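Local coordinates for protein muramoyltetrapeptide carboxypeptidase (Oxalobacter formigenes OXCC13, PDB 6UUK) that probably acts as a serine-type LD-carboxypeptidase of family S66, cleaving the C-terminal residue from muramoyl tetrapeptides of the bacterial cell wall, at residues Ser298-Arg301 with Pro307-Thr310; Leu312-Thr317 with Val321-Gly326. One frame throughout, in Å; residues are numbered along the deposited sequence.

Interaction 1 (Ser298-Arg301 with Pro307-Thr310); sequences SWLR and PVVT
Arg301 lies obliquely across Val308, its methylenes against the valine and its guanidinium group beyond, at the strand backbone. The chain is extended from CG to NE (chi2 168°, chi3 173°), which carries the charged end past the valine side chain to the valine's own carbonyl oxygen. On the way Arg301 CG packs 3.9 Å from Val308 CB. Two N-H groups then converge on a single acceptor: Arg301 NE is 3.3 Å and Arg301 NH2 3.1 Å from Val308 O. Both bonds are weak and bent, with angles at the hydrogen near 130°, and the oxygen sits obliquely to the guanidinium plane. Arg301 NH2 also touches the methyl group of Thr310, 3.6 Å from CG2, the two side chains meeting at about a right angle. Arg301 NH1 has a further weak bond to Asp208 O, while Thr310 OG1 is taken up by Ser206 and Asn209. On the apolar side Leu300 points toward the strand and meets Val308 nearly at right angles, with Leu300 CD2 4.2 Å from Val308 CG1. Leu300 and Val308 both rest on Leu274 of strand 273-280, and Leu300 also reaches Leu259 of helix 252-264. Helix 293-303 thus packs against strand 308-310, the edge strand it precedes in a beta-alpha-beta unit that starts with strand 273-280.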
# COMPACT_ATOMS: atom_id res chain seq x y z
N SER B 298 -2.54 17.25 -11.81
CA SER B 298 -1.70 17.91 -12.80
C SER B 298 -0.30 17.30 -12.84
O SER B 298 0.28 17.14 -13.91
CB SER B 298 -1.62 19.41 -12.50
OG SER B 298 -0.82 20.08 -13.46
N TRP B 299 0.24 16.94 -11.67
CA TRP B 299 1.53 16.26 -11.64
C TRP B 299 1.43 14.84 -12.18
O TRP B 299 2.38 14.34 -12.78
CB TRP B 299 2.09 16.25 -10.21
CG TRP B 299 3.50 15.75 -10.12
CD1 TRP B 299 4.64 16.50 -10.15
CD2 TRP B 299 3.92 14.38 -10.00
NE1 TRP B 299 5.74 15.69 -10.04
CE2 TRP B 299 5.33 14.39 -9.95
CE3 TRP B 299 3.25 13.16 -9.92
CZ2 TRP B 299 6.08 13.22 -9.83
CZ3 TRP B 299 3.99 12.00 -9.80
CH2 TRP B 299 5.39 12.04 -9.76
N LEU B 300 0.28 14.19 -11.98
CA LEU B 300 0.09 12.84 -12.50
C LEU B 300 0.02 12.84 -14.02
O LEU B 300 0.65 12.00 -14.68
CB LEU B 300 -1.17 12.22 -11.91
CG LEU B 300 -1.47 10.77 -12.28
CD1 LEU B 300 -0.50 9.83 -11.59
CD2 LEU B 300 -2.91 10.41 -11.96
N ARG B 301 -0.73 13.78 -14.60
CA ARG B 301 -0.86 13.84 -16.05
C ARG B 301 0.45 14.25 -16.71
O ARG B 301 0.72 13.86 -17.86
CB ARG B 301 -1.98 14.81 -16.44
CG ARG B 301 -3.37 14.28 -16.11
CD ARG B 301 -4.42 15.37 -16.22
NE ARG B 301 -5.77 14.83 -16.06
CZ ARG B 301 -6.86 15.57 -15.92
NH1 ARG B 301 -6.77 16.90 -15.92
NH2 ARG B 301 -8.05 14.99 -15.78
N PRO B 307 -3.65 9.09 -21.07
CA PRO B 307 -4.59 10.13 -20.61
C PRO B 307 -5.30 9.71 -19.34
O PRO B 307 -5.66 8.54 -19.15
CB PRO B 307 -5.57 10.26 -21.78
CG PRO B 307 -5.52 8.94 -22.47
CD PRO B 307 -4.10 8.47 -22.33
N VAL B 308 -5.50 10.68 -18.45
CA VAL B 308 -6.17 10.46 -17.17
C VAL B 308 -7.52 11.18 -17.22
O VAL B 308 -7.57 12.40 -17.40
CB VAL B 308 -5.32 10.96 -15.99
CG1 VAL B 308 -6.05 10.72 -14.68
CG2 VAL B 308 -3.96 10.27 -15.99
N VAL B 309 -8.59 10.41 -17.05
CA VAL B 309 -9.96 10.93 -17.10
C VAL B 309 -10.56 10.82 -15.71
O VAL B 309 -10.47 9.77 -15.07
CB VAL B 309 -10.81 10.17 -18.14
CG1 VAL B 309 -12.24 10.66 -18.11
CG2 VAL B 309 -10.21 10.32 -19.53
N THR B 310 -11.17 11.91 -15.25
CA THR B 310 -11.77 11.97 -13.92
C THR B 310 -13.28 12.09 -14.03
O THR B 310 -13.84 12.30 -15.11
CB THR B 310 -11.21 13.16 -13.12
OG1 THR B 310 -11.68 14.38 -13.69
CG2 THR B 310 -9.69 13.14 -13.15

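Interaction 2 (Leu312-Thr317 with Val321-Gly326); sequences LPFGHT and VTLPVG
Leu323 CD1 is the methyl on which the apolar centre converges. Leu312 approaches it tip to tip, with Leu312 CD2 3.9 Å away from Leu323 CD1, and the same methyl lies over one face of the Phe314 ring, 4.1 Å from Phe314 CG. Leu323 has CG anti to the carbonyl carbon (chi1 -62°) and an extended end (chi2 178°), which carries CD1 out to where it meets both partners. Both leucines also touch Phe244 of strand 242-248. Next outward comes Val321, whose CG2 packs 4.2 Å from Phe314 CB. At the ring's edge, near its plane, the contact turns polar: Val321 O stands 3.2 Å from Phe314 CD1 and 3.4 Å from Phe314 CE1, so the carbonyl faces the C-H rim of the ring. The outermost link is a weak backbone bond, Val321 N to Pro313 O at 3.5 Å, with an angle of 130° at the hydrogen. Pro313 itself is the centre of an inverse gamma turn, closed by a weak bond from Phe314 N to Leu312 O. Beyond Phe314 the loop swings away from strand 323-325 toward His316, the centre of a second inverse gamma turn; its ND1 makes a weak hydrogen bond to Glu246 OE2, and its ring meets His151 edge-to-face. His316 and Glu246 are the predicted charge relay, with Ser152 the predicted nucleophile, an arrangement consistent with the Ser-Glu-His catalytic site of S66 peptidases, with the histidine carried on a loop.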
# COMPACT_ATOMS: atom_id res chain seq x y z
N LEU B 312 -15.52 9.65 -12.78
CA LEU B 312 -16.22 8.37 -12.74
C LEU B 312 -17.04 8.27 -11.46
O LEU B 312 -16.48 8.35 -10.36
CB LEU B 312 -15.22 7.22 -12.82
CG LEU B 312 -15.79 5.80 -12.77
CD1 LEU B 312 -16.62 5.50 -14.00
CD2 LEU B 312 -14.68 4.78 -12.61
N PRO B 313 -18.36 8.09 -11.55
CA PRO B 313 -19.20 8.02 -10.34
C PRO B 313 -19.18 6.63 -9.71
O PRO B 313 -20.16 5.88 -9.72
CB PRO B 313 -20.58 8.42 -10.87
CG PRO B 313 -20.56 8.11 -12.35
CD PRO B 313 -19.14 7.80 -12.77
N PHE B 314 -18.03 6.27 -9.16
CA PHE B 314 -17.86 4.98 -8.51
C PHE B 314 -16.91 5.13 -7.33
O PHE B 314 -15.89 5.82 -7.43
CB PHE B 314 -17.33 3.92 -9.49
CG PHE B 314 -17.09 2.59 -8.85
CD1 PHE B 314 -18.14 1.74 -8.57
CD2 PHE B 314 -15.80 2.18 -8.53
CE1 PHE B 314 -17.92 0.51 -7.97
CE2 PHE B 314 -15.58 0.96 -7.94
CZ PHE B 314 -16.64 0.12 -7.66
N GLY B 315 -17.24 4.47 -6.23
CA GLY B 315 -16.43 4.53 -5.03
C GLY B 315 -17.26 4.14 -3.82
O GLY B 315 -18.31 3.51 -3.95
N HIS B 316 -16.77 4.53 -2.65
CA HIS B 316 -17.49 4.29 -1.41
C HIS B 316 -18.49 5.41 -1.13
O HIS B 316 -18.51 6.01 -0.06
CB HIS B 316 -16.51 4.14 -0.25
CG HIS B 316 -15.59 2.97 -0.39
ND1 HIS B 316 -14.59 2.92 -1.34
CD2 HIS B 316 -15.51 1.81 0.30
CE1 HIS B 316 -13.94 1.77 -1.23
NE2 HIS B 316 -14.47 1.08 -0.24
N THR B 317 -19.33 5.69 -2.13
CA THR B 317 -20.35 6.72 -2.03
C THR B 317 -21.73 6.07 -2.06
O THR B 317 -21.89 4.89 -2.39
CB THR B 317 -20.23 7.73 -3.18
OG1 THR B 317 -20.34 7.04 -4.44
CG2 THR B 317 -18.88 8.44 -3.12
N VAL B 321 -22.07 2.99 -9.47
CA VAL B 321 -22.46 2.18 -10.61
C VAL B 321 -21.81 0.81 -10.49
O VAL B 321 -20.88 0.59 -9.71
CB VAL B 321 -22.09 2.84 -11.95
CG1 VAL B 321 -22.85 4.14 -12.13
CG2 VAL B 321 -20.59 3.08 -12.03
N THR B 322 -22.32 -0.14 -11.27
CA THR B 322 -21.79 -1.49 -11.33
C THR B 322 -20.93 -1.61 -12.59
O THR B 322 -21.44 -1.55 -13.71
CB THR B 322 -22.91 -2.53 -11.33
OG1 THR B 322 -23.62 -2.46 -10.09
CG2 THR B 322 -22.34 -3.93 -11.51
N LEU B 323 -19.62 -1.78 -12.40
CA LEU B 323 -18.67 -1.83 -13.50
C LEU B 323 -18.23 -3.26 -13.74
O LEU B 323 -17.59 -3.86 -12.85
CB LEU B 323 -17.47 -0.93 -13.22
CG LEU B 323 -17.77 0.56 -13.05
CD1 LEU B 323 -16.50 1.34 -12.73
CD2 LEU B 323 -18.43 1.11 -14.31
N PRO B 324 -18.53 -3.85 -14.90
CA PRO B 324 -18.07 -5.21 -15.18
C PRO B 324 -16.56 -5.28 -15.35
O PRO B 324 -16.03 -4.89 -16.39
CB PRO B 324 -18.79 -5.57 -16.49
CG PRO B 324 -19.94 -4.61 -16.57
CD PRO B 324 -19.45 -3.35 -15.94
N VAL B 325 -15.86 -5.78 -14.33
CA VAL B 325 -14.41 -5.93 -14.41
C VAL B 325 -14.10 -7.07 -15.38
O VAL B 325 -14.50 -8.22 -15.15
CB VAL B 325 -13.80 -6.19 -13.03
CG1 VAL B 325 -12.33 -6.53 -13.16
CG2 VAL B 325 -14.00 -4.98 -12.14
N GLY B 326 -13.38 -6.76 -16.45
CA GLY B 326 -13.07 -7.72 -17.49
C GLY B 326 -13.87 -7.55 -18.76
O GLY B 326 -13.60 -8.26 -19.74

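In the fold
The two contacts follow each other along the chain. Interaction 1 closes with strand 308-310, and after a single intervening residue Leu312 opens interaction 2, although their centres are about 19 Å apart and they touch nowhere else. Interaction 1 sits on the outer edge of the seven-stranded sheet, about 20 Å from the centre of the chain. Interaction 2 is only about 6 Å from that centre, where the chain crosses over to strand 323-325 at the end of the six-stranded sheet. Of the predicted catalytic residues His316 lies within interaction 2, and the other two are close by: the side chain of Phe314 lies about 4 Å from that of Glu246 and about 8 Å from that of Ser152, whereas the side chain of Thr310 is about 11 Å from that of Glu246.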